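Local coordinates for protein lactococcus lactis MG1363 DpsA (Lactococcus lactis, PDB 1ZS3) that belongs to the Dps family of oxidative-stress proteins, assembles into a twelve-subunit shell and binds DNA with the help of an N-terminal helix, at residues A[42-47]-A[115-120]; A[123-128]-A[153-158]. All blocks are in the same frame, centred on the assembly; numbering follows the deposited sequence.

Contact 1. Residues A[42-47]-A[115-120]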
ATOM      1  N   ASN A  42      15.393  26.868  -8.558  1.00 37.80           N
ATOM      2  CA  ASN A  42      15.452  25.475  -8.956  1.00 38.97           C
ATOM      3  C   ASN A  42      16.826  25.052  -9.458  1.00 40.25           C
ATOM      4  O   ASN A  42      17.349  23.993  -9.091  1.00 40.63           O
ATOM      5  CB  ASN A  42      14.370  25.172 -10.008  1.00 38.91           C
ATOM      6  CG  ASN A  42      14.417  23.754 -10.504  1.00 38.80           C
ATOM      7  OD1 ASN A  42      14.364  23.508 -11.697  1.00 40.98           O
ATOM      8  ND2 ASN A  42      14.494  22.819  -9.581  1.00 41.18           N
ATOM      9  N   ILE A  43      17.403  25.875 -10.310  1.00 41.38           N
ATOM     10  CA  ILE A  43      18.698  25.573 -10.929  1.00 41.32           C
ATOM     11  C   ILE A  43      19.792  25.707  -9.882  1.00 41.16           C
ATOM     12  O   ILE A  43      20.712  24.907  -9.794  1.00 40.49           O
ATOM     13  CB  ILE A  43      18.970  26.511 -12.135  1.00 41.47           C
ATOM     14  CG1 ILE A  43      17.712  26.610 -13.015  1.00 42.33           C
ATOM     15  CG2 ILE A  43      20.228  26.063 -12.873  1.00 41.65           C
ATOM     16  CD1 ILE A  43      17.876  26.164 -14.447  1.00 43.31           C
ATOM     17  N   ARG A  44      19.668  26.714  -9.057  1.00 41.19           N
ATOM     18  CA  ARG A  44      20.622  26.966  -8.001  1.00 42.26           C
ATOM     19  C   ARG A  44      20.644  25.848  -6.989  1.00 42.04           C
ATOM     20  O   ARG A  44      21.704  25.520  -6.462  1.00 43.09           O
ATOM     21  CB  ARG A  44      20.280  28.307  -7.317  1.00 42.85           C
ATOM     22  CG  ARG A  44      20.978  29.541  -7.909  1.00 43.05           C
ATOM     23  CD  ARG A  44      22.226  29.925  -7.145  1.00 44.84           C
ATOM     24  NE  ARG A  44      21.872  30.516  -5.847  1.00 44.08           N
ATOM     25  CZ  ARG A  44      22.553  30.345  -4.712  1.00 42.36           C
ATOM     26  NH1 ARG A  44      23.658  29.594  -4.639  1.00 40.45           N
ATOM     27  NH2 ARG A  44      22.090  30.947  -3.629  1.00 42.40           N
ATOM     28  N   LEU A  45      19.472  25.264  -6.723  1.00 42.06           N
ATOM     29  CA  LEU A  45      19.274  24.196  -5.749  1.00 40.93           C
ATOM     30  C   LEU A  45      19.604  22.912  -6.401  1.00 40.47           C
ATOM     31  O   LEU A  45      20.084  22.017  -5.739  1.00 41.08           O
ATOM     32  CB  LEU A  45      17.819  24.142  -5.260  1.00 40.28           C
ATOM     33  CG  LEU A  45      17.440  25.273  -4.287  1.00 39.18           C
ATOM     34  CD1 LEU A  45      15.966  25.491  -4.221  1.00 38.13           C
ATOM     35  CD2 LEU A  45      18.013  25.007  -2.876  1.00 38.32           C
ATOM     36  N   THR A  46      19.329  22.779  -7.705  1.00 39.84           N
ATOM     37  CA  THR A  46      19.866  21.696  -8.493  1.00 40.04           C
ATOM     38  C   THR A  46      21.396  21.669  -8.489  1.00 42.30           C
ATOM     39  O   THR A  46      22.005  20.598  -8.352  1.00 43.75           O
ATOM     40  CB  THR A  46      19.394  21.811  -9.920  1.00 38.89           C
ATOM     41  OG1 THR A  46      17.971  21.636  -9.976  1.00 37.00           O
ATOM     42  CG2 THR A  46      19.928  20.680 -10.762  1.00 38.70           C
ATOM     43  N   GLN A  47      22.044  22.824  -8.650  1.00 43.82           N
ATOM     44  CA  GLN A  47      23.508  22.878  -8.565  1.00 44.04           C
ATOM     45  C   GLN A  47      23.992  22.439  -7.182  1.00 43.75           C
ATOM     46  O   GLN A  47      24.864  21.572  -7.084  1.00 43.02           O
ATOM     47  CB  GLN A  47      24.007  24.301  -8.863  1.00 45.04           C
ATOM     48  CG  GLN A  47      25.483  24.562  -8.442  1.00 45.59           C
ATOM     49  CD  GLN A  47      25.972  25.942  -8.821  1.00 46.49           C
ATOM     50  OE1 GLN A  47      25.704  26.912  -8.103  1.00 47.78           O
ATOM     51  NE2 GLN A  47      26.684  26.034  -9.943  1.00 45.29           N
ATOM     52  N   LEU A 115      24.191  27.106   2.112  1.00 50.81           N
ATOM     53  CA  LEU A 115      22.953  27.215   2.889  1.00 50.40           C
ATOM     54  C   LEU A 115      22.639  28.641   3.156  1.00 50.55           C
ATOM     55  O   LEU A 115      21.499  29.072   2.984  1.00 50.60           O
ATOM     56  CB  LEU A 115      23.054  26.452   4.196  1.00 50.16           C
ATOM     57  CG  LEU A 115      22.368  25.084   4.086  1.00 50.92           C
ATOM     58  CD1 LEU A 115      22.970  24.208   3.012  1.00 51.50           C
ATOM     59  CD2 LEU A 115      22.405  24.381   5.396  1.00 52.69           C
ATOM     60  N   GLU A 116      23.661  29.387   3.546  1.00 50.74           N
ATOM     61  CA  GLU A 116      23.519  30.806   3.850  1.00 50.93           C
ATOM     62  C   GLU A 116      23.041  31.641   2.641  1.00 49.45           C
ATOM     63  O   GLU A 116      22.258  32.572   2.795  1.00 49.69           O
ATOM     64  CB  GLU A 116      24.840  31.317   4.384  1.00 52.22           C
ATOM     65  CG  GLU A 116      24.688  32.477   5.351  1.00 55.19           C
ATOM     66  CD  GLU A 116      25.908  32.647   6.226  1.00 58.38           C
ATOM     67  OE1 GLU A 116      25.891  32.158   7.399  1.00 60.07           O
ATOM     68  OE2 GLU A 116      26.889  33.231   5.701  1.00 60.78           O
ATOM     69  N   SER A 117      23.473  31.274   1.448  1.00 47.49           N
ATOM     70  CA  SER A 117      23.030  31.924   0.239  1.00 46.57           C
ATOM     71  C   SER A 117      21.573  31.645  -0.056  1.00 46.01           C
ATOM     72  O   SER A 117      20.897  32.500  -0.646  1.00 47.18           O
ATOM     73  CB  SER A 117      23.887  31.482  -0.918  1.00 46.70           C
ATOM     74  OG  SER A 117      23.389  30.299  -1.498  1.00 46.73           O
ATOM     75  N   PHE A 118      21.076  30.476   0.368  1.00 44.11           N
ATOM     76  CA  PHE A 118      19.683  30.140   0.149  1.00 41.19           C
ATOM     77  C   PHE A 118      18.792  30.798   1.152  1.00 40.23           C
ATOM     78  O   PHE A 118      17.648  31.035   0.826  1.00 38.14           O
ATOM     79  CB  PHE A 118      19.487  28.635   0.146  1.00 40.21           C
ATOM     80  CG  PHE A 118      19.990  27.981  -1.094  1.00 37.81           C
ATOM     81  CD1 PHE A 118      19.535  28.365  -2.324  1.00 36.69           C
ATOM     82  CD2 PHE A 118      20.949  27.008  -1.029  1.00 36.89           C
ATOM     83  CE1 PHE A 118      20.007  27.752  -3.474  1.00 36.95           C
ATOM     84  CE2 PHE A 118      21.431  26.403  -2.166  1.00 37.09           C
ATOM     85  CZ  PHE A 118      20.968  26.781  -3.390  1.00 36.78           C
ATOM     86  N   ILE A 119      19.320  31.146   2.319  1.00 40.49           N
ATOM     87  CA  ILE A 119      18.466  31.789   3.337  1.00 41.57           C
ATOM     88  C   ILE A 119      18.143  33.157   2.821  1.00 42.75           C
ATOM     89  O   ILE A 119      17.005  33.597   2.908  1.00 42.78           O
ATOM     90  CB  ILE A 119      19.154  31.904   4.716  1.00 41.43           C
ATOM     91  CG1 ILE A 119      19.276  30.513   5.341  1.00 41.58           C
ATOM     92  CG2 ILE A 119      18.367  32.821   5.644  1.00 42.02           C
ATOM     93  CD1 ILE A 119      20.268  30.430   6.430  1.00 41.15           C
ATOM     94  N   VAL A 120      19.167  33.799   2.274  1.00 43.92           N
ATOM     95  CA  VAL A 120      19.084  35.156   1.684  1.00 44.08           C
ATOM     96  C   VAL A 120      18.221  35.144   0.431  1.00 43.09           C
ATOM     97  O   VAL A 120      17.238  35.860   0.364  1.00 42.97           O
ATOM     98  CB  VAL A 120      20.532  35.730   1.367  1.00 44.92           C
ATOM     99  CG1 VAL A 120      20.479  36.944   0.479  1.00 44.17           C
ATOM    100  CG2 VAL A 120      21.256  36.055   2.690  1.00 45.32           C
TER
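Leu45 and Phe118 are the nearest pair, their CA atoms 8.4 Å apart, where segments 42-47 of helix 27-51 and 115-120 of helix 111-138 run antiparallel at 166°, their axes 11.6 Å apart. Both helices belong to the four-helix bundle of the Dps subunit, and large side chains bridge this rather wide spacing. The Phe118 ring is sandwiched. Over one face, and close to its centre, sits the Leu45 methyl CD2, 3.5 Å from the ring centroid in a CH-pi contact. Over the opposite face the Arg44 guanidinium lies flat, the planes 14° apart, in an off-centre cation-pi stack with CZ 4.4 Å from the centroid. With CG turned away from the carbonyl carbon (chi1 -74°), Phe118 places its ring between Arg44 and Leu45. Arg44, bent at chi2 and chi3, slides past the ring in the opposite sense and ends at Ser117. There NH2 makes a nearly straight bond of 2.6 Å to Ser117 OG, almost in the guanidinium plane, and NH1 adds a weak one. The same hydroxyl bonds to Leu114 O, and a long, weak ion pair links Arg44 to Asp121. Placing a methionine at Arg44 would probably leave Ser117 OG without its two N-H donors and strip the flat cover from one face of Phe118. Farther out, Leu45 packs on helix 55-81 and Phe118 on Leu162 of helix 142-165. At its rim, the ring points CZ at the backbone of helix 27-51, 3.4 Å from Arg44 O.

Contact 2. Residues A[123-128]-A[153-158]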
ATOM      1  N   GLN A 123      14.564  34.806   1.524  1.00 44.89           N
ATOM      2  CA  GLN A 123      14.079  36.006   2.209  1.00 46.05           C
ATOM      3  C   GLN A 123      13.732  36.965   1.113  1.00 46.57           C
ATOM      4  O   GLN A 123      12.794  37.721   1.232  1.00 47.42           O
ATOM      5  CB  GLN A 123      15.175  36.624   3.085  1.00 46.57           C
ATOM      6  CG  GLN A 123      14.863  36.789   4.589  1.00 48.45           C
ATOM      7  CD  GLN A 123      16.113  36.794   5.514  1.00 50.02           C
ATOM      8  OE1 GLN A 123      16.001  37.125   6.711  1.00 49.81           O
ATOM      9  NE2 GLN A 123      17.271  36.412   4.975  1.00 51.15           N
ATOM     10  N   ALA A 124      14.499  36.885   0.018  1.00 46.99           N
ATOM     11  CA  ALA A 124      14.310  37.790  -1.136  1.00 47.12           C
ATOM     12  C   ALA A 124      13.105  37.394  -1.916  1.00 47.15           C
ATOM     13  O   ALA A 124      12.364  38.264  -2.341  1.00 48.26           O
ATOM     14  CB  ALA A 124      15.549  37.848  -2.042  1.00 46.92           C
ATOM     15  N   GLN A 125      12.838  36.098  -2.095  1.00 47.25           N
ATOM     16  CA  GLN A 125      11.632  35.686  -2.820  1.00 46.92           C
ATOM     17  C   GLN A 125      10.369  36.205  -2.108  1.00 46.87           C
ATOM     18  O   GLN A 125       9.352  36.457  -2.784  1.00 45.38           O
ATOM     19  CB  GLN A 125      11.475  34.155  -2.953  1.00 46.81           C
ATOM     20  CG  GLN A 125      12.648  33.414  -3.605  1.00 45.14           C
ATOM     21  CD  GLN A 125      12.293  32.009  -3.945  1.00 44.16           C
ATOM     22  OE1 GLN A 125      11.137  31.708  -4.174  1.00 43.81           O
ATOM     23  NE2 GLN A 125      13.277  31.128  -3.946  1.00 44.79           N
ATOM     24  N   ASN A 126      10.455  36.401  -0.777  1.00 47.57           N
ATOM     25  CA  ASN A 126       9.272  36.783   0.043  1.00 49.44           C
ATOM     26  C   ASN A 126       8.777  38.204  -0.158  1.00 50.63           C
ATOM     27  O   ASN A 126       7.599  38.439   0.002  1.00 50.85           O
ATOM     28  CB  ASN A 126       9.469  36.526   1.547  1.00 49.58           C
ATOM     29  CG  ASN A 126       9.128  35.063   1.946  1.00 49.80           C
ATOM     30  OD1 ASN A 126       8.622  34.273   1.135  1.00 49.69           O
ATOM     31  ND2 ASN A 126       9.419  34.710   3.188  1.00 48.06           N
ATOM     32  N   MET A 127       9.670  39.143  -0.479  1.00 52.36           N
ATOM     33  CA  MET A 127       9.265  40.539  -0.765  1.00 53.58           C
ATOM     34  C   MET A 127       8.252  40.597  -1.900  1.00 52.53           C
ATOM     35  O   MET A 127       7.330  41.402  -1.834  1.00 53.06           O
ATOM     36  CB  MET A 127      10.478  41.413  -1.158  1.00 55.03           C
ATOM     37  CG  MET A 127      11.431  41.829  -0.008  1.00 58.01           C
ATOM     38  SD  MET A 127      13.135  42.116  -0.652  1.00 64.29           S
ATOM     39  CE  MET A 127      14.273  41.227   0.664  1.00 63.35           C
ATOM     40  N   PHE A 128       8.418  39.735  -2.903  1.00 50.59           N
ATOM     41  CA  PHE A 128       7.559  39.677  -4.074  1.00 50.01           C
ATOM     42  C   PHE A 128       6.281  38.842  -3.896  1.00 49.06           C
ATOM     43  O   PHE A 128       5.273  39.122  -4.551  1.00 47.95           O
ATOM     44  CB  PHE A 128       8.357  39.110  -5.241  1.00 50.33           C
ATOM     45  CG  PHE A 128       9.507  39.965  -5.673  1.00 52.83           C
ATOM     46  CD1 PHE A 128      10.659  40.063  -4.901  1.00 53.79           C
ATOM     47  CD2 PHE A 128       9.435  40.698  -6.860  1.00 53.88           C
ATOM     48  CE1 PHE A 128      11.717  40.856  -5.305  1.00 53.83           C
ATOM     49  CE2 PHE A 128      10.494  41.484  -7.257  1.00 53.93           C
ATOM     50  CZ  PHE A 128      11.641  41.561  -6.483  1.00 54.18           C
ATOM     51  N   GLY A 153       4.327  30.464   3.186  1.00 36.96           N
ATOM     52  CA  GLY A 153       4.569  29.712   4.404  1.00 35.93           C
ATOM     53  C   GLY A 153       5.633  28.635   4.198  1.00 35.06           C
ATOM     54  O   GLY A 153       6.401  28.379   5.098  1.00 34.29           O
ATOM     55  N   TYR A 154       5.675  28.013   3.031  1.00 34.86           N
ATOM     56  CA  TYR A 154       6.725  27.054   2.728  1.00 35.66           C
ATOM     57  C   TYR A 154       8.114  27.703   2.722  1.00 36.65           C
ATOM     58  O   TYR A 154       9.058  27.159   3.267  1.00 36.64           O
ATOM     59  CB  TYR A 154       6.494  26.412   1.392  1.00 34.55           C
ATOM     60  CG  TYR A 154       7.649  25.539   0.967  1.00 35.30           C
ATOM     61  CD1 TYR A 154       7.878  24.297   1.585  1.00 35.67           C
ATOM     62  CD2 TYR A 154       8.532  25.944  -0.039  1.00 34.97           C
ATOM     63  CE1 TYR A 154       8.915  23.479   1.186  1.00 33.82           C
ATOM     64  CE2 TYR A 154       9.580  25.130  -0.438  1.00 34.79           C
ATOM     65  CZ  TYR A 154       9.768  23.905   0.193  1.00 33.88           C
ATOM     66  OH  TYR A 154      10.806  23.120  -0.184  1.00 33.75           O
ATOM     67  N   ASN A 155       8.228  28.892   2.131  1.00 38.46           N
ATOM     68  CA  ASN A 155       9.475  29.662   2.124  1.00 38.72           C
ATOM     69  C   ASN A 155       9.912  29.970   3.581  1.00 38.31           C
ATOM     70  O   ASN A 155      11.045  29.776   3.919  1.00 37.55           O
ATOM     71  CB  ASN A 155       9.306  30.966   1.300  1.00 39.14           C
ATOM     72  CG  ASN A 155       9.489  30.739  -0.273  1.00 40.43           C
ATOM     73  OD1 ASN A 155       9.440  29.618  -0.736  1.00 42.99           O
ATOM     74  ND2 ASN A 155       9.604  31.876  -0.906  1.00 42.56           N
ATOM     75  N   LEU A 156       9.013  30.424   4.428  1.00 38.27           N
ATOM     76  CA  LEU A 156       9.347  30.740   5.832  1.00 39.61           C
ATOM     77  C   LEU A 156       9.902  29.536   6.585  1.00 40.57           C
ATOM     78  O   LEU A 156      10.757  29.665   7.461  1.00 41.63           O
ATOM     79  CB  LEU A 156       8.109  31.200   6.584  1.00 39.27           C
ATOM     80  CG  LEU A 156       8.124  32.644   7.037  1.00 40.93           C
ATOM     81  CD1 LEU A 156       8.788  33.487   6.015  1.00 41.11           C
ATOM     82  CD2 LEU A 156       6.685  33.111   7.323  1.00 41.83           C
ATOM     83  N   GLN A 157       9.405  28.356   6.237  1.00 41.30           N
ATOM     84  CA  GLN A 157       9.768  27.106   6.850  1.00 41.27           C
ATOM     85  C   GLN A 157      11.133  26.737   6.393  1.00 40.49           C
ATOM     86  O   GLN A 157      11.978  26.442   7.228  1.00 40.77           O
ATOM     87  CB  GLN A 157       8.760  26.077   6.388  1.00 41.64           C
ATOM     88  CG  GLN A 157       8.782  24.736   7.000  1.00 42.78           C
ATOM     89  CD  GLN A 157       7.930  23.776   6.170  1.00 44.83           C
ATOM     90  OE1 GLN A 157       6.821  24.130   5.728  1.00 46.73           O
ATOM     91  NE2 GLN A 157       8.462  22.603   5.894  1.00 45.91           N
ATOM     92  N   VAL A 158      11.383  26.797   5.084  1.00 39.43           N
ATOM     93  CA  VAL A 158      12.709  26.482   4.591  1.00 39.42           C
ATOM     94  C   VAL A 158      13.782  27.364   5.229  1.00 40.29           C
ATOM     95  O   VAL A 158      14.897  26.873   5.470  1.00 40.45           O
ATOM     96  CB  VAL A 158      12.821  26.623   3.066  1.00 38.81           C
ATOM     97  CG1 VAL A 158      14.266  26.566   2.636  1.00 38.35           C
ATOM     98  CG2 VAL A 158      12.007  25.539   2.359  1.00 39.13           C
TER
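Asn155 and Asn126 join two helices through their side-chain amides: Asn155 ND2 donates to Asn126 OD1 over 3.3 Å, with an N-H...O angle of 150°. The donor lies above the carbonyl plane of Asn126, and the acceptor is tilted a little from the Asn155 amide. The two side chains slide past each other in opposite directions, their amide planes roughly aligned, which also brings Asn126 OD1 to 3.4 Å from Asn155 CB. The first torsion of Asn155 (chi1 -83°) points its amide at helix 111-138, where ND2 also lies 3.6 Å from Gln125 CB. The Gln125 amide stands almost perpendicular to that of Asn155, and its NE2 is held elsewhere, by Glu41 and Glu68. On the other branch of Asn126, ND2 meets the Leu156 methyl CD1, the two side chains crossing at about a right angle. Phe122 and Ile129 pack against Asn155 from its partner helix, while Asn126 also touches Tyr152 and Ile159 of helix 142-165; Leu156 also touches Glu82 of a neighbouring subunit. The segments run antiparallel at 160°, their axes 9.8 Å apart, as neighbouring helices do in the four-helix bundle of the ferritin-like Dps subunit.

Overall arrangement
From the N terminus, helix 5-23 precedes the bundle, which begins with helix 27-51. Contact 1 joins that helix to 111-138, closing a long excursion that takes in helix 55-81 and the short helix 90-96. Contact 2 follows in series, without nesting or crossing: helix 111-138 runs on, the chain turns, and helix 142-165 comes back against it, closing a much shorter hairpin. Helix 111-138 is thus shared, bound to the first bundle helix near its start and to the last one farther along, the two contact centres about 13 Å apart. Together they tie three of the four bundle helices, while helix 55-81 packs beside both.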